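Local atomic coordinates of probable zinc protease (PDB entry 4NNZ), a protein that probably acts as a metallopeptidase subunit of the M16 zinc protease family, paired with a partner subunit in a heterodimeric enzyme. Residues 82-86 with 87-91; 159-162 with 163-167; 41-44 with 45-48; 128-131 with 132-136; 172-175 with 176-180. One frame throughout, in Å; residues are numbered along the deposited sequence.

Interaction 1. Residues 82-86 with 87-91; sequences AFTTD and DYTAY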
# COMPACT_ATOMS: atom_id res chain seq x y z
N ALA A 82 23.65 -11.98 -4.33
CA ALA A 82 22.36 -11.60 -4.84
C ALA A 82 21.79 -10.51 -3.99
O ALA A 82 22.11 -10.40 -2.85
CB ALA A 82 21.45 -12.79 -4.86
N PHE A 83 20.91 -9.71 -4.55
CA PHE A 83 20.32 -8.62 -3.84
C PHE A 83 18.95 -8.34 -4.38
O PHE A 83 18.71 -8.44 -5.55
CB PHE A 83 21.17 -7.39 -3.99
CG PHE A 83 20.84 -6.31 -3.03
CD1 PHE A 83 20.42 -6.59 -1.76
CD2 PHE A 83 20.96 -5.00 -3.41
CE1 PHE A 83 20.13 -5.58 -0.87
CE2 PHE A 83 20.66 -3.99 -2.53
CZ PHE A 83 20.24 -4.28 -1.26
N THR A 84 18.05 -7.98 -3.49
CA THR A 84 16.72 -7.61 -3.87
C THR A 84 16.40 -6.27 -3.28
O THR A 84 16.61 -6.04 -2.15
CB THR A 84 15.72 -8.67 -3.40
OG1 THR A 84 16.02 -9.90 -4.02
CG2 THR A 84 14.35 -8.30 -3.76
N THR A 85 15.87 -5.39 -4.08
CA THR A 85 15.49 -4.08 -3.62
C THR A 85 14.08 -3.86 -4.06
O THR A 85 13.42 -4.76 -4.43
CB THR A 85 16.37 -3.00 -4.22
OG1 THR A 85 16.05 -2.82 -5.58
CG2 THR A 85 17.76 -3.38 -4.15
N ASP A 86 13.63 -2.63 -3.97
CA ASP A 86 12.30 -2.31 -4.38
C ASP A 86 12.08 -2.52 -5.84
O ASP A 86 11.11 -3.08 -6.25
CB ASP A 86 12.01 -0.87 -4.03
CG ASP A 86 12.08 -0.61 -2.55
OD1 ASP A 86 12.26 -1.55 -1.79
OD2 ASP A 86 11.96 0.53 -2.13
N ASP A 87 13.01 -2.04 -6.64
CA ASP A 87 12.89 -2.14 -8.06
C ASP A 87 13.62 -3.24 -8.77
O ASP A 87 13.36 -3.45 -9.92
CB ASP A 87 13.24 -0.81 -8.70
CG ASP A 87 12.20 0.22 -8.45
OD1 ASP A 87 11.06 -0.16 -8.26
OD2 ASP A 87 12.50 1.40 -8.43
N TYR A 88 14.51 -3.95 -8.12
CA TYR A 88 15.23 -4.96 -8.83
C TYR A 88 15.78 -6.09 -7.99
O TYR A 88 15.86 -6.02 -6.80
CB TYR A 88 16.33 -4.33 -9.66
CG TYR A 88 17.23 -3.50 -8.87
CD1 TYR A 88 18.23 -4.04 -8.15
CD2 TYR A 88 17.05 -2.16 -8.80
CE1 TYR A 88 19.05 -3.27 -7.39
CE2 TYR A 88 17.87 -1.37 -8.06
CZ TYR A 88 18.87 -1.93 -7.37
OH TYR A 88 19.67 -1.17 -6.62
N THR A 89 16.14 -7.15 -8.67
CA THR A 89 16.86 -8.25 -8.11
C THR A 89 18.06 -8.55 -8.94
O THR A 89 17.93 -8.79 -10.09
CB THR A 89 16.00 -9.47 -8.16
OG1 THR A 89 14.76 -9.13 -7.60
CG2 THR A 89 16.63 -10.59 -7.41
N ALA A 90 19.23 -8.55 -8.35
CA ALA A 90 20.43 -8.76 -9.11
C ALA A 90 21.33 -9.87 -8.63
O ALA A 90 21.60 -9.96 -7.49
CB ALA A 90 21.20 -7.47 -9.20
N TYR A 91 21.82 -10.68 -9.54
CA TYR A 91 22.78 -11.69 -9.19
C TYR A 91 24.06 -11.41 -9.92
O TYR A 91 24.06 -11.20 -11.08
CB TYR A 91 22.27 -13.06 -9.57
CG TYR A 91 20.93 -13.45 -9.04
CD1 TYR A 91 19.79 -12.95 -9.58
CD2 TYR A 91 20.82 -14.34 -8.02
CE1 TYR A 91 18.57 -13.31 -9.11
CE2 TYR A 91 19.59 -14.71 -7.55
CZ TYR A 91 18.48 -14.19 -8.10
OH TYR A 91 17.27 -14.56 -7.64

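Interaction 2. Residues 159-162 with 163-167; sequences HTPT and IGWMA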
# COMPACT_ATOMS: atom_id res chain seq x y z
N HIS A 159 5.93 1.81 -0.58
CA HIS A 159 5.64 1.64 0.81
C HIS A 159 5.89 0.26 1.31
O HIS A 159 6.05 0.09 2.49
CB HIS A 159 4.30 2.17 1.25
CG HIS A 159 3.14 1.67 0.46
ND1 HIS A 159 2.86 0.34 0.29
CD2 HIS A 159 2.15 2.34 -0.16
CE1 HIS A 159 1.77 0.21 -0.43
NE2 HIS A 159 1.31 1.41 -0.71
N THR A 160 5.95 -0.69 0.43
CA THR A 160 6.09 -2.03 0.90
C THR A 160 7.50 -2.40 1.31
O THR A 160 8.43 -2.12 0.62
CB THR A 160 5.38 -3.10 0.01
OG1 THR A 160 6.31 -4.07 -0.44
CG2 THR A 160 4.66 -2.51 -1.14
N PRO A 161 7.66 -3.02 2.46
CA PRO A 161 8.98 -3.48 2.85
C PRO A 161 9.43 -4.63 2.01
O PRO A 161 8.71 -5.54 1.82
CB PRO A 161 8.75 -3.97 4.27
CG PRO A 161 7.34 -4.27 4.36
CD PRO A 161 6.67 -3.28 3.49
N THR A 162 10.65 -4.58 1.55
CA THR A 162 11.24 -5.62 0.74
C THR A 162 11.30 -6.99 1.39
O THR A 162 11.11 -7.98 0.75
CB THR A 162 12.67 -5.23 0.36
OG1 THR A 162 12.68 -3.93 -0.20
CG2 THR A 162 13.20 -6.14 -0.62
N ILE A 163 11.59 -7.02 2.66
CA ILE A 163 11.60 -8.26 3.40
C ILE A 163 10.25 -8.94 3.46
O ILE A 163 10.18 -10.13 3.48
CB ILE A 163 12.21 -8.12 4.81
CG1 ILE A 163 12.31 -9.48 5.48
CG2 ILE A 163 11.37 -7.27 5.68
CD1 ILE A 163 13.21 -10.45 4.79
N GLY A 164 9.20 -8.15 3.47
CA GLY A 164 7.84 -8.60 3.57
C GLY A 164 7.26 -8.40 4.93
O GLY A 164 7.97 -8.44 5.88
N TRP A 165 5.98 -8.15 5.04
CA TRP A 165 5.33 -8.07 6.33
C TRP A 165 5.19 -9.46 6.92
O TRP A 165 5.01 -10.41 6.23
CB TRP A 165 3.97 -7.41 6.20
CG TRP A 165 3.95 -6.02 5.66
CD1 TRP A 165 3.45 -5.63 4.48
CD2 TRP A 165 4.40 -4.85 6.30
NE1 TRP A 165 3.56 -4.31 4.33
CE2 TRP A 165 4.15 -3.79 5.44
CE3 TRP A 165 5.02 -4.59 7.50
CZ2 TRP A 165 4.49 -2.51 5.74
CZ3 TRP A 165 5.33 -3.33 7.81
CH2 TRP A 165 5.07 -2.30 6.93
N MET A 166 5.26 -9.57 8.22
CA MET A 166 5.30 -10.86 8.85
C MET A 166 4.08 -11.68 8.58
O MET A 166 4.15 -12.87 8.42
CB MET A 166 5.55 -10.73 10.34
CG MET A 166 5.77 -12.08 11.00
SD MET A 166 7.26 -12.93 10.55
CE MET A 166 8.35 -12.11 11.67
N ALA A 167 2.96 -11.02 8.53
CA ALA A 167 1.73 -11.67 8.25
C ALA A 167 1.79 -12.29 6.89
O ALA A 167 1.27 -13.34 6.69
CB ALA A 167 0.61 -10.68 8.33

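Interaction 3. Residues 41-44 with 45-48; sequences YETP and GLTG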
# COMPACT_ATOMS: atom_id res chain seq x y z
N TYR A 41 6.54 -4.20 -7.02
CA TYR A 41 5.64 -4.92 -7.86
C TYR A 41 4.67 -5.76 -7.06
O TYR A 41 3.76 -6.31 -7.59
CB TYR A 41 6.43 -5.81 -8.78
CG TYR A 41 7.32 -5.14 -9.78
CD1 TYR A 41 8.48 -4.53 -9.41
CD2 TYR A 41 7.02 -5.17 -11.11
CE1 TYR A 41 9.30 -3.96 -10.33
CE2 TYR A 41 7.83 -4.58 -12.02
CZ TYR A 41 8.96 -3.98 -11.63
OH TYR A 41 9.73 -3.42 -12.57
N GLU A 42 4.95 -5.92 -5.79
CA GLU A 42 4.24 -6.83 -4.94
C GLU A 42 2.89 -6.34 -4.48
O GLU A 42 2.61 -5.20 -4.52
CB GLU A 42 5.10 -7.25 -3.77
CG GLU A 42 6.21 -8.20 -4.16
CD GLU A 42 7.33 -8.34 -3.14
OE1 GLU A 42 7.14 -8.12 -1.95
OE2 GLU A 42 8.42 -8.70 -3.56
N THR A 43 2.08 -7.26 -4.02
CA THR A 43 0.68 -7.05 -3.80
C THR A 43 0.40 -7.38 -2.38
O THR A 43 0.91 -8.33 -1.89
CB THR A 43 -0.14 -8.05 -4.61
OG1 THR A 43 0.16 -7.90 -5.98
CG2 THR A 43 -1.57 -7.81 -4.40
N PRO A 44 -0.48 -6.65 -1.72
CA PRO A 44 -0.67 -6.86 -0.29
C PRO A 44 -1.16 -8.24 0.03
O PRO A 44 -1.97 -8.82 -0.65
CB PRO A 44 -1.72 -5.84 0.06
CG PRO A 44 -1.51 -4.77 -0.92
CD PRO A 44 -1.20 -5.47 -2.19
N GLY A 45 -0.62 -8.77 1.11
CA GLY A 45 -0.88 -10.10 1.54
C GLY A 45 0.09 -11.05 0.93
O GLY A 45 0.23 -12.12 1.39
N LEU A 46 0.82 -10.60 -0.07
CA LEU A 46 1.88 -11.37 -0.65
C LEU A 46 3.16 -10.60 -0.77
O LEU A 46 3.82 -10.65 -1.77
CB LEU A 46 1.45 -11.93 -1.99
CG LEU A 46 0.09 -12.57 -2.10
CD1 LEU A 46 -0.70 -11.98 -3.24
CD2 LEU A 46 0.19 -14.06 -2.25
N THR A 47 3.48 -9.83 0.24
CA THR A 47 4.74 -9.14 0.27
C THR A 47 5.89 -10.05 0.60
O THR A 47 5.74 -11.09 1.18
CB THR A 47 4.73 -7.88 1.14
OG1 THR A 47 4.52 -8.20 2.50
CG2 THR A 47 3.67 -6.98 0.73
N GLY A 48 7.06 -9.62 0.18
CA GLY A 48 8.29 -10.28 0.48
C GLY A 48 8.65 -11.37 -0.46
O GLY A 48 9.60 -12.04 -0.25

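Interaction 4. Residues 128-131 with 132-136; sequences IKEE and RRLRT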
# COMPACT_ATOMS: atom_id res chain seq x y z
N ILE A 128 13.75 -16.90 6.78
CA ILE A 128 13.35 -15.59 6.36
C ILE A 128 12.56 -14.90 7.42
O ILE A 128 12.77 -13.76 7.69
CB ILE A 128 12.55 -15.69 5.09
CG1 ILE A 128 13.44 -16.18 3.99
CG2 ILE A 128 12.01 -14.35 4.67
CD1 ILE A 128 12.68 -16.61 2.77
N LYS A 129 11.63 -15.61 8.01
CA LYS A 129 10.81 -15.04 9.03
C LYS A 129 11.69 -14.65 10.16
O LYS A 129 11.53 -13.64 10.79
CB LYS A 129 9.84 -16.07 9.52
CG LYS A 129 8.67 -16.28 8.61
CD LYS A 129 7.60 -17.05 9.31
CE LYS A 129 7.69 -18.53 9.03
NZ LYS A 129 6.69 -19.20 9.88
N GLU A 130 12.63 -15.52 10.43
CA GLU A 130 13.56 -15.29 11.48
C GLU A 130 14.39 -14.08 11.19
O GLU A 130 14.59 -13.27 12.03
CB GLU A 130 14.41 -16.53 11.65
CG GLU A 130 15.57 -16.39 12.58
CD GLU A 130 15.14 -16.27 14.00
OE1 GLU A 130 13.97 -15.94 14.25
OE2 GLU A 130 15.96 -16.50 14.89
N GLU A 131 14.83 -13.95 9.96
CA GLU A 131 15.60 -12.81 9.54
C GLU A 131 14.80 -11.51 9.71
O GLU A 131 15.37 -10.51 9.99
CB GLU A 131 16.10 -12.99 8.11
CG GLU A 131 16.37 -11.72 7.34
CD GLU A 131 17.16 -11.93 6.08
OE1 GLU A 131 16.66 -12.61 5.18
OE2 GLU A 131 18.27 -11.40 5.97
N ARG A 132 13.51 -11.55 9.51
CA ARG A 132 12.69 -10.40 9.73
C ARG A 132 12.67 -9.94 11.16
O ARG A 132 12.67 -8.78 11.43
CB ARG A 132 11.28 -10.65 9.26
CG ARG A 132 10.59 -9.38 8.89
CD ARG A 132 9.11 -9.40 9.08
NE ARG A 132 8.70 -8.22 9.79
CZ ARG A 132 8.54 -7.02 9.27
NH1 ARG A 132 8.70 -6.79 8.00
NH2 ARG A 132 8.19 -6.05 10.05
N ARG A 133 12.57 -10.88 12.08
CA ARG A 133 12.57 -10.54 13.47
C ARG A 133 13.87 -9.92 13.91
O ARG A 133 13.88 -8.94 14.59
CB ARG A 133 12.47 -11.80 14.28
CG ARG A 133 11.13 -12.46 14.31
CD ARG A 133 10.98 -13.20 15.62
NE ARG A 133 12.09 -14.10 15.90
CZ ARG A 133 12.94 -13.97 16.91
NH1 ARG A 133 12.84 -12.95 17.75
NH2 ARG A 133 13.90 -14.84 17.07
N LEU A 134 14.95 -10.57 13.59
CA LEU A 134 16.24 -10.16 14.07
C LEU A 134 16.70 -8.84 13.54
O LEU A 134 17.22 -8.03 14.27
CB LEU A 134 17.25 -11.23 13.71
CG LEU A 134 17.60 -12.34 14.68
CD1 LEU A 134 16.64 -12.39 15.85
CD2 LEU A 134 17.64 -13.68 13.99
N ARG A 135 16.55 -8.66 12.25
CA ARG A 135 17.09 -7.52 11.59
C ARG A 135 16.14 -6.39 11.36
O ARG A 135 16.56 -5.36 10.95
CB ARG A 135 17.65 -7.95 10.27
CG ARG A 135 18.84 -8.84 10.37
CD ARG A 135 19.48 -8.95 9.03
NE ARG A 135 20.05 -10.26 8.82
CZ ARG A 135 21.34 -10.54 8.93
NH1 ARG A 135 22.21 -9.59 9.23
NH2 ARG A 135 21.74 -11.77 8.73
N THR A 136 14.85 -6.58 11.55
CA THR A 136 13.91 -5.49 11.39
C THR A 136 13.12 -5.15 12.63
O THR A 136 13.16 -4.06 13.09
CB THR A 136 12.94 -5.77 10.25
OG1 THR A 136 13.69 -5.95 9.06
CG2 THR A 136 12.03 -4.65 10.04

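Interaction 5. Residues 172-175 with 176-180; sequences MTID and DLRHW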
# COMPACT_ATOMS: atom_id res chain seq x y z
N MET A 172 2.86 -17.23 3.24
CA MET A 172 3.42 -17.48 1.92
C MET A 172 3.50 -18.95 1.60
O MET A 172 3.60 -19.75 2.48
CB MET A 172 4.78 -16.83 1.83
CG MET A 172 5.49 -16.95 0.51
SD MET A 172 6.87 -15.83 0.43
CE MET A 172 8.19 -16.88 0.91
N THR A 173 3.44 -19.29 0.34
CA THR A 173 3.47 -20.68 -0.04
C THR A 173 4.34 -20.93 -1.22
O THR A 173 4.78 -20.04 -1.86
CB THR A 173 2.10 -21.30 -0.28
OG1 THR A 173 1.63 -20.91 -1.55
CG2 THR A 173 1.15 -20.88 0.72
N ILE A 174 4.61 -22.18 -1.46
CA ILE A 174 5.49 -22.61 -2.50
C ILE A 174 4.97 -22.23 -3.86
O ILE A 174 5.70 -21.85 -4.73
CB ILE A 174 5.70 -24.11 -2.44
CG1 ILE A 174 6.84 -24.51 -3.33
CG2 ILE A 174 4.48 -24.86 -2.88
CD1 ILE A 174 7.07 -25.98 -3.33
N ASP A 175 3.67 -22.39 -4.01
CA ASP A 175 3.02 -22.06 -5.24
C ASP A 175 3.10 -20.61 -5.53
O ASP A 175 3.27 -20.22 -6.65
CB ASP A 175 1.62 -22.59 -5.22
CG ASP A 175 1.59 -24.04 -5.57
OD1 ASP A 175 2.09 -24.40 -6.64
OD2 ASP A 175 1.11 -24.85 -4.76
N ASP A 176 3.02 -19.79 -4.51
CA ASP A 176 3.13 -18.37 -4.68
C ASP A 176 4.48 -18.00 -5.21
O ASP A 176 4.60 -17.13 -6.04
CB ASP A 176 2.84 -17.66 -3.37
CG ASP A 176 1.42 -17.83 -2.91
OD1 ASP A 176 0.56 -18.09 -3.74
OD2 ASP A 176 1.16 -17.71 -1.72
N LEU A 177 5.51 -18.65 -4.71
CA LEU A 177 6.85 -18.48 -5.18
C LEU A 177 7.10 -18.95 -6.58
O LEU A 177 7.79 -18.33 -7.31
CB LEU A 177 7.81 -19.19 -4.24
CG LEU A 177 8.42 -18.46 -3.05
CD1 LEU A 177 9.81 -18.95 -2.86
CD2 LEU A 177 8.46 -16.99 -3.27
N ARG A 178 6.54 -20.08 -6.96
CA ARG A 178 6.71 -20.60 -8.29
C ARG A 178 6.11 -19.69 -9.29
O ARG A 178 6.61 -19.52 -10.37
CB ARG A 178 5.99 -21.93 -8.42
CG ARG A 178 6.65 -23.08 -7.72
CD ARG A 178 5.99 -24.38 -8.07
NE ARG A 178 6.67 -25.51 -7.47
CZ ARG A 178 6.10 -26.31 -6.59
NH1 ARG A 178 4.86 -26.10 -6.21
NH2 ARG A 178 6.77 -27.33 -6.09
N HIS A 179 4.95 -19.18 -8.96
CA HIS A 179 4.20 -18.35 -9.83
C HIS A 179 4.89 -17.06 -10.09
O HIS A 179 4.85 -16.53 -11.17
CB HIS A 179 2.84 -18.13 -9.25
CG HIS A 179 1.95 -17.34 -10.13
ND1 HIS A 179 1.33 -17.88 -11.23
CD2 HIS A 179 1.58 -16.05 -10.09
CE1 HIS A 179 0.62 -16.95 -11.83
NE2 HIS A 179 0.75 -15.83 -11.15
N TRP A 180 5.47 -16.54 -9.04
CA TRP A 180 6.24 -15.34 -9.11
C TRP A 180 7.44 -15.57 -9.98
O TRP A 180 7.83 -14.71 -10.72
CB TRP A 180 6.62 -14.90 -7.72
CG TRP A 180 7.01 -13.50 -7.57
CD1 TRP A 180 8.22 -13.05 -7.33
CD2 TRP A 180 6.17 -12.35 -7.59
NE1 TRP A 180 8.24 -11.72 -7.23
CE2 TRP A 180 6.98 -11.26 -7.37
CE3 TRP A 180 4.81 -12.14 -7.77
CZ2 TRP A 180 6.50 -9.99 -7.34
CZ3 TRP A 180 4.35 -10.90 -7.74
CH2 TRP A 180 5.18 -9.83 -7.52

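Interaction 1. Residues 82-86 with 87-91
Thr85 N gives its hydrogen to Tyr88 O over 2.8 Å, with an N-H...O angle of 167°. This bond closes the end of a beta hairpin formed by strands 80-84 and 89-96. The same two residues are joined a second time. Tyr88 N donates to Thr85 OG1 at 3.2 Å, so the threonine is tied through both backbone and side chain. With OG1 set between the backbone N and the carbonyl carbon (chi1 73°), the hydroxyl also lies over the centre of the Tyr88 ring. Thr85 CG2 lies over the CE1 and CZ side of the ring, 3.5 Å from Tyr88 CE1. Further along, Phe83 and Ala90 form a hydrogen-bonded antiparallel pair, Ala90 N reaching Phe83 O at 2.8 Å. The non-hydrogen-bonded pairs on either side are Ala82 with Tyr91 and Thr84 with Thr89. Their side chains share the face covered in part by helix 49-56, where Thr84 OG1 bonds Glu54. Thr89 OG1 bonds the carbonyl of Ile37. Asp87, in the two-residue turn, is held by Tyr158, Ser40 and the backbone N of Arg306. On the helix-covered face, Thr84 and Thr89 lie side by side, and Thr84 OG1 meets Thr89 CG2 at 3.5 Å.

Interaction 2. Residues 159-162 with 163-167
Pro161 lays its ring over one face of the Trp165 indole. Pro161 CG is 3.5 Å from the centroid of the six-membered ring of Trp165 and 16° off its normal, a CH-pi contact. Pro161 CD lies over the CE2-CZ2 bond, 3.2 Å from Trp165 CE2. This is tight packing, and the two side chains cross at about a right angle. The chain has to fold back on itself to bring proline and tryptophan together. Gly164 N helps close this turn with a weak hydrogen bond to Pro161 O at 3.1 Å. Gly164 has a positive phi of 103°, where a side chain would press on the preceding carbonyl oxygen. Trp165 CG stands beside its own backbone N (chi1 -59°), which brings the indole back under the proline. Further out, Trp165 N is bound by Thr47 OG1, and Thr162 OG1 is bound to Ser39 OG. Trp165 is the N-cap residue of helix 166-171, so the contact sits where the loop after helix 140-152 enters that helix. Glu146 of helix 140-152 touches both side chains. Ala155 of the second subunit also packs on the indole, and Ile163 rests on helix 118-137.

Interaction 3. Residues 41-44 with 45-48
Glu42 reaches across the loop to Gly48, and its OE1 takes the hydrogen of Gly48 N at 2.6 Å. The nitrogen approaches from above the carboxylate plane, 42° out of it. CG stands opposite the carbonyl carbon (chi1 -73°) and the chain runs on extended, which carries the carboxylate to the far end of the loop. Glu42 OE1 also passes 3.4 Å from Thr47 CA. The other oxygen, OE2, accepts from Ser50 N. The carboxylate thus receives two backbone N-H groups at the start of helix 49-56, and the helix dipole would probably favour its negative charge there. Between these ends Thr43 to Leu46 make a type II beta turn. Its closing bond runs from Leu46 N to Thr43 O, 2.9 Å long. Gly45 takes the third position with phi 90°, a positive value, for which glycine is favoured at this place in a type II turn. Leu46 comes alongside Thr43, its CD1 lying 4.2 Å from Thr43 CB. Thr47 turns CG2 toward the turn, 4.0 Å from Thr43 O, while its OG1 is bonded to Asp168. The loop links strand 28-35 to helix 49-56, for which Gly48 is the N-cap residue. Thr43 OG1 bonds Thr43 OG1 of the second subunit. On the same chain, helix 174-184 packs against the loop, with Trp180 on Glu42 and Asp176 on Leu46.

Interaction 4. Residues 128-131 with 132-136
Glu130 and Arg133 form a salt bridge one turn apart on helix 118-137, which widens to a pi-type turn at 133-136. This is the solvent side. Arg133 grips side-on, NE and NH2 both donating to Glu130 OE1, with NH2 3.0 Å from OE1. Both nitrogens meet OE1 on its syn side and from the same face, with the two flat groups 46° apart. A bend at chi2 (70°) swings the Glu130 carboxylate round to this arginine. Glu130 OE2 lies 3.4 Å from Leu134 CD2. A looser pair starts at the next residue: Glu131 OE2 and Arg135 NE, four residues apart, are a salt bridge at 3.5 Å, their planes 61° apart. Glu131 also touches His51 of helix 49-56. Its place in the sequence, like that of His51, is consistent with the M16 zinc signature, HXXEH with a glutamate downstream. The packed side is carried by Ile128 and Arg132, both buried. Ile128 lies on Ala52 and His55, while Arg132 touches Met166 and Leu169 of helix 166-171. Arg132 NH1 binds Gly164 O and Glu146, and NH2 pairs with Asp137, so two carboxylates and a carbonyl hold its two terminal nitrogens. The backbone keeps the helical pattern, with Leu134 N on Glu130 O at 3.1 Å. Thr136 CG2 covers one face of the Arg132 guanidinium, 4.0 Å above its plane and offset toward the rim.

Interaction 5. Residues 172-175 with 176-180
Arg178 runs back along the helix surface toward Ile174 and Asp175. Arg178 CB is 3.7 Å from Asp175 O. The next atom, Arg178 CG, passes 3.4 Å from Ile174 O. From CG to NE the chain is extended, and CD stays near Asp175 OD1 without bonding it. The guanidinium lies across the end of Ile174. Ile174 CD1 sits over one face, toward the rim, and is 3.1 Å from Arg178 NH2, a tight contact. Arg178 CZ is 3.4 Å from the same CD1. The remaining nitrogen, Arg178 NH1, donates to Asp175 OD1 at 3.3 Å in a salt bridge and also passes Ile174 CG2. The oxygen lies in the guanidinium plane, yet it is met from well above its own carboxylate plane, 59° out. The CG1-CD1 branch of Ile174 is extended, CG1 opposite the backbone N (chi1 -168°), which brings CD1 under the arginine. These contacts lie on the first turn of helix 174-184. Thr173 is its N-cap, and Thr173 OG1 accepts a weak capping bond from Asp176 N at 3.5 Å. Leu177 N also bonds Thr173 O, an ordinary helical bond. Asp176 forms a salt bridge to Arg223 of the second subunit, although the exact place of its OD2 is uncertain. Over the buried side, Met172 and Leu177 both reach Leu49 of helix 49-56, and Met172 SD meets Leu177 CD2 at 4.2 Å.

Along the chain the order is interaction 3, 1, 4, 2 and 5. Interactions 2 and 3 are the closest pair, with centres about 7 Å apart. Interaction 2 also touches interaction 4, about 11 Å away between centres, and interaction 1, about 15 Å away. Interaction 5 meets interaction 3 through Trp180 and Asp176. Interactions 4 and 5 are about 20 Å apart between centres and do not touch. Helix 49-56 is a common neighbour: it follows 41-48 directly and is touched by side chains of interactions 1, 4 and 5. It carries the HXXEH sequence of the M16 family, so interactions 1, 4 and 5 probably lie beside the metal-site region. Interactions 2, 3 and 5 also border the second subunit.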